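Local coordinates for immunoreactive 84kD antigen PG93 (Porphyromonas gingivalis, PDB 5M11), which is an essential bacterial-surface component of the type-IX secretion system and binds calcium and zinc ions, at residues 110-115 with 126-131; 149-154 with 162-167; 194-199 with 206-211. All blocks are in the same frame, centred on the assembly; numbering follows the deposited sequence.

Interaction 1 (110-115 with 126-131)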
loop_
_atom_site.group_PDB
_atom_site.type_symbol
_atom_site.label_atom_id
_atom_site.label_comp_id
_atom_site.label_asym_id
_atom_site.label_seq_id
_atom_site.Cartn_x
_atom_site.Cartn_y
_atom_site.Cartn_z
ATOM N N LYS A 110 -5.339 -19.821 -1.768
ATOM C CA LYS A 110 -6.566 -19.037 -1.602
ATOM C C LYS A 110 -7.125 -18.577 -2.942
ATOM O O LYS A 110 -8.223 -18.008 -2.993
ATOM C CB LYS A 110 -6.321 -17.812 -0.690
ATOM C CG LYS A 110 -5.557 -18.086 0.609
ATOM C CD LYS A 110 -6.385 -18.768 1.675
ATOM C CE LYS A 110 -5.515 -19.089 2.856
ATOM N NZ LYS A 110 -6.284 -19.748 3.942
ATOM N N THR A 111 -6.402 -18.850 -4.032
ATOM C CA THR A 111 -6.827 -18.441 -5.371
ATOM C C THR A 111 -8.286 -18.772 -5.587
ATOM O O THR A 111 -8.706 -19.879 -5.273
ATOM C CB THR A 111 -5.946 -19.133 -6.406
ATOM O OG1 THR A 111 -4.605 -18.698 -6.201
ATOM C CG2 THR A 111 -6.397 -18.890 -7.856
ATOM N N LEU A 112 -9.061 -17.808 -6.083
ATOM C CA LEU A 112 -10.474 -18.038 -6.421
ATOM C C LEU A 112 -10.620 -18.077 -7.931
ATOM O O LEU A 112 -10.027 -17.268 -8.639
ATOM C CB LEU A 112 -11.392 -16.974 -5.803
ATOM C CG LEU A 112 -12.867 -17.307 -5.741
ATOM C CD1 LEU A 112 -13.218 -18.004 -4.463
ATOM C CD2 LEU A 112 -13.689 -16.043 -5.849
ATOM N N ASN A 113 -11.394 -19.022 -8.419
ATOM C CA ASN A 113 -11.641 -19.218 -9.842
ATOM C C ASN A 113 -13.084 -18.844 -10.168
ATOM O O ASN A 113 -13.338 -18.288 -11.234
ATOM C CB ASN A 113 -11.330 -20.678 -10.248
ATOM C CG ASN A 113 -9.969 -21.199 -9.798
ATOM O OD1 ASN A 113 -8.903 -20.587 -10.022
ATOM N ND2 ASN A 113 -9.975 -22.354 -9.152
ATOM N N ARG A 114 -14.035 -19.132 -9.250
ATOM C CA ARG A 114 -15.451 -18.811 -9.465
ATOM C C ARG A 114 -16.161 -18.461 -8.151
ATOM O O ARG A 114 -15.980 -19.137 -7.134
ATOM C CB ARG A 114 -16.181 -19.973 -10.185
ATOM C CG ARG A 114 -17.600 -19.658 -10.671
ATOM C CD ARG A 114 -17.653 -18.683 -11.837
ATOM N NE ARG A 114 -17.137 -19.247 -13.090
ATOM C CZ ARG A 114 -16.681 -18.517 -14.110
ATOM N NH1 ARG A 114 -16.663 -17.194 -14.033
ATOM N NH2 ARG A 114 -16.246 -19.107 -15.215
ATOM N N LEU A 115 -16.957 -17.385 -8.191
ATOM C CA LEU A 115 -17.803 -16.923 -7.095
ATOM C C LEU A 115 -19.192 -16.884 -7.657
ATOM O O LEU A 115 -19.576 -15.916 -8.302
ATOM C CB LEU A 115 -17.332 -15.558 -6.559
ATOM C CG LEU A 115 -18.087 -14.823 -5.433
ATOM C CD1 LEU A 115 -18.637 -15.764 -4.381
ATOM C CD2 LEU A 115 -17.184 -13.787 -4.784
ATOM N N GLY A 126 -12.095 -22.557 -5.667
ATOM C CA GLY A 126 -10.722 -22.068 -5.697
ATOM C C GLY A 126 -9.664 -23.135 -5.455
ATOM O O GLY A 126 -9.919 -24.329 -5.643
ATOM N N GLY A 127 -8.472 -22.705 -5.039
ATOM C CA GLY A 127 -7.354 -23.603 -4.774
ATOM C C GLY A 127 -7.467 -24.339 -3.452
ATOM O O GLY A 127 -6.595 -25.155 -3.122
ATOM N N PHE A 128 -8.539 -24.030 -2.682
ATOM C CA PHE A 128 -8.883 -24.570 -1.358
ATOM C C PHE A 128 -9.983 -25.618 -1.469
ATOM O O PHE A 128 -10.280 -26.290 -0.468
ATOM C CB PHE A 128 -9.352 -23.430 -0.401
ATOM C CG PHE A 128 -10.400 -22.515 -0.992
ATOM C CD1 PHE A 128 -11.751 -22.856 -0.947
ATOM C CD2 PHE A 128 -10.032 -21.367 -1.686
ATOM C CE1 PHE A 128 -12.710 -22.071 -1.601
ATOM C CE2 PHE A 128 -10.993 -20.572 -2.318
ATOM C CZ PHE A 128 -12.326 -20.928 -2.274
ATOM N N GLY A 129 -10.625 -25.677 -2.647
ATOM C CA GLY A 129 -11.730 -26.581 -2.926
ATOM C C GLY A 129 -12.991 -25.850 -3.354
ATOM O O GLY A 129 -12.917 -24.845 -4.072
ATOM N N LEU A 130 -14.163 -26.372 -2.937
ATOM C CA LEU A 130 -15.458 -25.779 -3.236
ATOM C C LEU A 130 -16.174 -25.473 -1.938
ATOM O O LEU A 130 -16.589 -26.403 -1.267
ATOM C CB LEU A 130 -16.310 -26.674 -4.155
ATOM C CG LEU A 130 -17.703 -26.136 -4.537
ATOM C CD1 LEU A 130 -17.607 -24.779 -5.231
ATOM C CD2 LEU A 130 -18.449 -27.114 -5.417
ATOM N N SER A 131 -16.310 -24.178 -1.577
ATOM C CA SER A 131 -16.934 -23.750 -0.330
ATOM C C SER A 131 -18.365 -23.225 -0.517
ATOM O O SER A 131 -18.634 -22.407 -1.416
ATOM C CB SER A 131 -16.081 -22.682 0.337
ATOM O OG SER A 131 -14.995 -23.322 0.978
#
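T111 and L112 meet G126, G127 and F128 in a small backbone-and-aromatic contact that closes one end of a four-stranded antiparallel sheet, between the start of strand 112-118 and the turn joining strands 121-126 and 129-134. One hydrogen bond crosses it: G127 N donates to T111 O at 2.8 Å, with an N-H...O angle of 153°. Beside it L112 and G126 form an antiparallel non-hydrogen-bonded pair, their CA atoms 4.1 Å apart, so that the two backbones run close together at the side-chain-free G126.

The sheet is a blade of the N-terminal beta-propeller, and its strands follow one another as a simple meander. The turn here is a type I beta turn from G126 to G129, whose own bond, G129 N to G126 O, is weak, while G126 N donates to G129 O at 2.9 Å. The first torsion of F128, 49°, sets CG between the backbone N and the carbonyl carbon, bringing the ring to the 110-115 segment, and the G126 carbonyl carbon lies over one face near the rim. L112 CD1 arrives at the ring edge, near its plane, 3.8 Å from F128 CZ. K110 O also sits at the edge, 3.8 Å from F128 CE2, so the carbonyl faces the weakly positive ring hydrogens; it also bonds Y80 OH. L101, in helix 100-103, touches F128 as well.

One residue further along, N113 ND2 rests 3.5 Å from G126 CA while donating to V150 O of the following blade, which fixes the amide across the seam. N113 and R114 both face A125, making a classic beta bulge.

Interaction 2 (149-154 with 162-167)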
loop_
_atom_site.group_PDB
_atom_site.type_symbol
_atom_site.label_atom_id
_atom_site.label_comp_id
_atom_site.label_asym_id
_atom_site.label_seq_id
_atom_site.Cartn_x
_atom_site.Cartn_y
_atom_site.Cartn_z
ATOM N N LYS A 149 -7.553 -27.899 -5.976
ATOM C CA LYS A 149 -7.966 -26.840 -6.882
ATOM C C LYS A 149 -9.208 -27.316 -7.614
ATOM O O LYS A 149 -9.186 -28.414 -8.161
ATOM C CB LYS A 149 -6.831 -26.463 -7.869
ATOM C CG LYS A 149 -7.148 -25.254 -8.746
ATOM C CD LYS A 149 -6.043 -24.907 -9.698
ATOM C CE LYS A 149 -6.553 -24.216 -10.947
ATOM N NZ LYS A 149 -7.288 -25.148 -11.854
ATOM N N VAL A 150 -10.313 -26.546 -7.501
ATOM C CA VAL A 150 -11.602 -26.727 -8.181
ATOM C C VAL A 150 -11.682 -25.593 -9.219
ATOM O O VAL A 150 -11.826 -24.430 -8.865
ATOM C CB VAL A 150 -12.825 -26.763 -7.224
ATOM C CG1 VAL A 150 -14.142 -26.689 -8.002
ATOM C CG2 VAL A 150 -12.791 -28.005 -6.348
ATOM N N THR A 151 -11.534 -25.942 -10.487
ATOM C CA THR A 151 -11.504 -25.055 -11.641
ATOM C C THR A 151 -12.808 -24.212 -11.808
ATOM O O THR A 151 -12.695 -23.023 -12.121
ATOM C CB THR A 151 -11.182 -25.923 -12.850
ATOM O OG1 THR A 151 -9.869 -26.455 -12.642
ATOM C CG2 THR A 151 -11.253 -25.178 -14.167
ATOM N N ASP A 152 -14.009 -24.792 -11.625
ATOM C CA ASP A 152 -15.260 -24.046 -11.820
ATOM C C ASP A 152 -16.458 -24.733 -11.151
ATOM O O ASP A 152 -16.355 -25.898 -10.762
ATOM C CB ASP A 152 -15.551 -23.871 -13.331
ATOM C CG ASP A 152 -16.199 -22.542 -13.696
ATOM O OD1 ASP A 152 -17.001 -22.020 -12.885
ATOM O OD2 ASP A 152 -15.942 -22.047 -14.802
ATOM N N VAL A 153 -17.585 -24.015 -11.018
ATOM C CA VAL A 153 -18.781 -24.565 -10.414
ATOM C C VAL A 153 -20.043 -24.048 -11.173
ATOM O O VAL A 153 -20.039 -22.950 -11.762
ATOM C CB VAL A 153 -18.846 -24.326 -8.861
ATOM C CG1 VAL A 153 -18.946 -22.845 -8.475
ATOM C CG2 VAL A 153 -19.946 -25.160 -8.189
ATOM N N ALA A 154 -21.092 -24.892 -11.194
ATOM C CA ALA A 154 -22.357 -24.589 -11.819
ATOM C C ALA A 154 -23.507 -25.301 -11.066
ATOM O O ALA A 154 -23.375 -26.441 -10.632
ATOM C CB ALA A 154 -22.337 -24.980 -13.283
ATOM N N LEU A 162 -22.585 -29.016 -10.110
ATOM C CA LEU A 162 -21.595 -29.405 -11.102
ATOM C C LEU A 162 -20.219 -28.848 -10.735
ATOM O O LEU A 162 -20.079 -27.662 -10.445
ATOM C CB LEU A 162 -22.083 -28.896 -12.454
ATOM C CG LEU A 162 -21.843 -29.754 -13.663
ATOM C CD1 LEU A 162 -22.347 -31.183 -13.465
ATOM C CD2 LEU A 162 -22.511 -29.138 -14.843
ATOM N N MET A 163 -19.224 -29.701 -10.703
ATOM C CA MET A 163 -17.883 -29.330 -10.258
ATOM C C MET A 163 -16.829 -29.805 -11.258
ATOM O O MET A 163 -16.851 -30.967 -11.682
ATOM C CB MET A 163 -17.625 -29.930 -8.840
ATOM C CG MET A 163 -16.166 -30.038 -8.393
ATOM S SD MET A 163 -16.075 -30.365 -6.588
ATOM C CE MET A 163 -15.770 -32.064 -6.611
ATOM N N LEU A 164 -15.913 -28.905 -11.626
ATOM C CA LEU A 164 -14.821 -29.247 -12.516
ATOM C C LEU A 164 -13.521 -29.209 -11.718
ATOM O O LEU A 164 -13.128 -28.132 -11.270
ATOM C CB LEU A 164 -14.802 -28.284 -13.712
ATOM C CG LEU A 164 -13.709 -28.433 -14.765
ATOM C CD1 LEU A 164 -13.862 -29.722 -15.592
ATOM C CD2 LEU A 164 -13.764 -27.273 -15.700
ATOM N N LYS A 165 -12.925 -30.386 -11.439
ATOM C CA LYS A 165 -11.655 -30.449 -10.734
ATOM C C LYS A 165 -10.775 -31.469 -11.425
ATOM O O LYS A 165 -11.262 -32.502 -11.916
ATOM C CB LYS A 165 -11.776 -30.708 -9.217
ATOM C CG LYS A 165 -12.173 -32.114 -8.768
ATOM C CD LYS A 165 -11.980 -32.332 -7.254
ATOM C CE LYS A 165 -12.358 -33.728 -6.781
ATOM N NZ LYS A 165 -11.441 -34.800 -7.282
ATOM N N GLU A 166 -9.476 -31.131 -11.526
ATOM C CA GLU A 166 -8.437 -31.916 -12.170
ATOM C C GLU A 166 -8.923 -32.498 -13.533
ATOM O O GLU A 166 -8.755 -33.683 -13.793
ATOM C CB GLU A 166 -7.950 -33.032 -11.231
ATOM C CG GLU A 166 -7.359 -32.575 -9.909
ATOM C CD GLU A 166 -7.299 -33.653 -8.839
ATOM O OE1 GLU A 166 -8.183 -34.542 -8.832
ATOM O OE2 GLU A 166 -6.400 -33.574 -7.969
ATOM N N GLY A 167 -9.523 -31.672 -14.382
ATOM C CA GLY A 167 -9.961 -32.103 -15.711
ATOM C C GLY A 167 -11.105 -33.103 -15.770
ATOM O O GLY A 167 -11.320 -33.754 -16.798
HETATM O O HOH W 1 -8.545 -28.680 -10.681
#
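A154 and L162 are tied by a pair of backbone hydrogen bonds, L162 N to A154 O at 2.7 Å and A154 N to L162 O at 3.0 Å, and L164 N adds a nearly straight one to D152 O (3.2 Å, 171°). These bonds knit strands 150-155 and 160-165 into the antiparallel hairpin that opens a blade of the beta-propeller. Toward the start of strand 150-155 a classic beta bulge breaks the regular pattern: T151 and D152 both face L164, and the bonds from their N atoms to L164 O are weak. Past the bulge a water takes over, donating to K149 O and accepting from E166 N, with T151 OG1 alongside.

The D152 carboxylate turns away from L164. OD1 receives V153 N on its anti lone pair and forms a salt bridge with R114 in the preceding blade, while OD2 accepts L199 N from the following one; the ion pair would favour the ionised acid.

T151 CG2, left anti to the backbone N with OG1 beside that N (chi1 -64°), leans from the bulge on L164 CD2 at 3.6 Å. L164 reaches on to V196 and L199. On the face of D152 and A154, A154 CB meets L162 CB. On the V153 face, V150 and M163 cross at about a right angle, V150 CG1 lying 3.9 Å from M163 CG and V150 CG2 4.1 Å from M163 SD.

Interaction 3 (194-199 with 206-211)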
loop_
_atom_site.group_PDB
_atom_site.type_symbol
_atom_site.label_atom_id
_atom_site.label_comp_id
_atom_site.label_asym_id
_atom_site.label_seq_id
_atom_site.Cartn_x
_atom_site.Cartn_y
_atom_site.Cartn_z
ATOM N N GLY A 194 -10.270 -32.033 -20.010
ATOM C CA GLY A 194 -8.994 -31.569 -19.469
ATOM C C GLY A 194 -8.561 -30.201 -19.984
ATOM O O GLY A 194 -7.682 -29.558 -19.392
ATOM N N SER A 195 -9.192 -29.743 -21.091
ATOM C CA SER A 195 -8.927 -28.453 -21.724
ATOM C C SER A 195 -9.948 -27.389 -21.303
ATOM O O SER A 195 -9.776 -26.226 -21.678
ATOM C CB SER A 195 -8.939 -28.594 -23.242
ATOM O OG SER A 195 -7.973 -29.539 -23.665
ATOM N N VAL A 196 -11.007 -27.773 -20.535
ATOM C CA VAL A 196 -12.072 -26.848 -20.135
ATOM C C VAL A 196 -11.524 -25.906 -19.071
ATOM O O VAL A 196 -11.067 -26.375 -18.027
ATOM C CB VAL A 196 -13.386 -27.543 -19.671
ATOM C CG1 VAL A 196 -14.436 -26.515 -19.248
ATOM C CG2 VAL A 196 -13.950 -28.479 -20.738
ATOM N N THR A 197 -11.551 -24.585 -19.361
ATOM C CA THR A 197 -11.075 -23.518 -18.480
ATOM C C THR A 197 -12.227 -22.868 -17.719
ATOM O O THR A 197 -12.012 -22.206 -16.692
ATOM C CB THR A 197 -10.330 -22.451 -19.262
ATOM O OG1 THR A 197 -11.246 -21.800 -20.120
ATOM C CG2 THR A 197 -9.158 -22.983 -20.024
ATOM N N GLY A 198 -13.434 -23.034 -18.244
ATOM C CA GLY A 198 -14.619 -22.485 -17.614
ATOM C C GLY A 198 -15.914 -23.095 -18.070
ATOM O O GLY A 198 -15.993 -23.627 -19.166
ATOM N N LEU A 199 -16.946 -22.991 -17.242
ATOM C CA LEU A 199 -18.283 -23.463 -17.580
ATOM C C LEU A 199 -19.354 -22.579 -16.905
ATOM O O LEU A 199 -19.100 -21.995 -15.854
ATOM C CB LEU A 199 -18.521 -24.976 -17.295
ATOM C CG LEU A 199 -18.166 -25.552 -15.946
ATOM C CD1 LEU A 199 -19.238 -25.325 -14.969
ATOM C CD2 LEU A 199 -17.974 -27.041 -16.048
ATOM N N ILE A 206 -25.760 -25.635 -20.841
ATOM C CA ILE A 206 -24.510 -25.513 -20.104
ATOM C C ILE A 206 -23.420 -25.293 -21.159
ATOM O O ILE A 206 -23.353 -26.063 -22.115
ATOM C CB ILE A 206 -24.252 -26.745 -19.155
ATOM C CG1 ILE A 206 -22.805 -26.832 -18.669
ATOM C CG2 ILE A 206 -24.689 -28.091 -19.720
ATOM C CD1 ILE A 206 -22.586 -26.215 -17.332
ATOM N N CYS A 207 -22.621 -24.227 -21.038
ATOM C CA CYS A 207 -21.538 -23.965 -21.998
ATOM C C CYS A 207 -20.177 -24.240 -21.384
ATOM O O CYS A 207 -19.927 -23.872 -20.222
ATOM C CB CYS A 207 -21.596 -22.552 -22.571
ATOM S SG CYS A 207 -23.087 -22.205 -23.535
ATOM N N PHE A 208 -19.302 -24.861 -22.204
ATOM C CA PHE A 208 -17.944 -25.250 -21.852
ATOM C C PHE A 208 -16.929 -24.577 -22.738
ATOM O O PHE A 208 -16.863 -24.849 -23.936
ATOM C CB PHE A 208 -17.743 -26.763 -21.940
ATOM C CG PHE A 208 -18.745 -27.621 -21.214
ATOM C CD1 PHE A 208 -18.507 -28.041 -19.913
ATOM C CD2 PHE A 208 -19.867 -28.111 -21.871
ATOM C CE1 PHE A 208 -19.390 -28.900 -19.264
ATOM C CE2 PHE A 208 -20.749 -28.980 -21.223
ATOM C CZ PHE A 208 -20.504 -29.372 -19.922
ATOM N N LEU A 209 -16.110 -23.732 -22.123
ATOM C CA LEU A 209 -15.036 -23.015 -22.784
ATOM C C LEU A 209 -13.756 -23.782 -22.627
ATOM O O LEU A 209 -13.380 -24.134 -21.502
ATOM C CB LEU A 209 -14.864 -21.588 -22.230
ATOM C CG LEU A 209 -13.643 -20.810 -22.684
ATOM C CD1 LEU A 209 -13.666 -20.546 -24.196
ATOM C CD2 LEU A 209 -13.551 -19.525 -21.911
ATOM N N LEU A 210 -13.074 -23.991 -23.765
ATOM C CA LEU A 210 -11.819 -24.701 -23.863
ATOM C C LEU A 210 -10.693 -23.710 -23.975
ATOM O O LEU A 210 -10.883 -22.611 -24.507
ATOM C CB LEU A 210 -11.857 -25.614 -25.098
ATOM C CG LEU A 210 -12.458 -27.018 -24.982
ATOM C CD1 LEU A 210 -13.771 -27.029 -24.271
ATOM C CD2 LEU A 210 -12.675 -27.589 -26.340
ATOM N N ALA A 211 -9.503 -24.109 -23.498
ATOM C CA ALA A 211 -8.267 -23.328 -23.548
ATOM C C ALA A 211 -7.958 -22.862 -24.963
ATOM O O ALA A 211 -7.518 -21.725 -25.116
ATOM C CB ALA A 211 -7.110 -24.146 -23.005
#
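T197 and G198 both face L209 in a classic beta bulge, which shifts the register of the antiparallel hairpin between strands 196-202 and 205-210, the first two strands of a four-stranded meander, consistent with another beta-propeller blade. L209 O accepts T197 N at 2.9 Å and, weakly, G198 N and T197 OG1. L209 N returns a bond to G198 O at 3.0 Å, and A211 N reaches S195 O at 2.8 Å beyond the bulge.

T197 sets its hydroxyl between backbone N and carbonyl carbon (chi1 66°), which brings OG1 to 3.6 Å from L209 CG, while its CG2 lies 3.7 Å from A211 CA. L199 and F208 run side by side in the same direction, with L199 CD2 4.0 Å from F208 CE1, approaching the ring obliquely. V196 divides its branches: CG1 sits at the edge of the F208 ring, and CG2 touches L210 CD1 at 3.8 Å. L199 CD1 reaches the tip of I206, and both residues also touch the preceding sheet, at L164 and L162 respectively.

The polar part of the contact is thus largely backbone, with L209 O taking one good bond and two weak ones at the bulge, while the side chains contribute mainly apolar contacts.

Overall arrangement
The three contacts follow one another along the chain and belong to successive four-stranded antiparallel sheets of the beta-propeller fold. Their centres are about 9 Å apart between interactions 1 and 2, about 10 Å between 2 and 3, and about 17 Å between 1 and 3. Interaction 2 thus lies between the others: polar bonds join it to both neighbours, and A154 with L199 adds apolar packing toward interaction 3; interactions 1 and 3 meet at little more than a packing contact. In each of the three sheets the first strand carries a classic bulge near its start. All three contacts lie away from the metal sites; each joins strands within its own blade, while the bonds between them link successive blades.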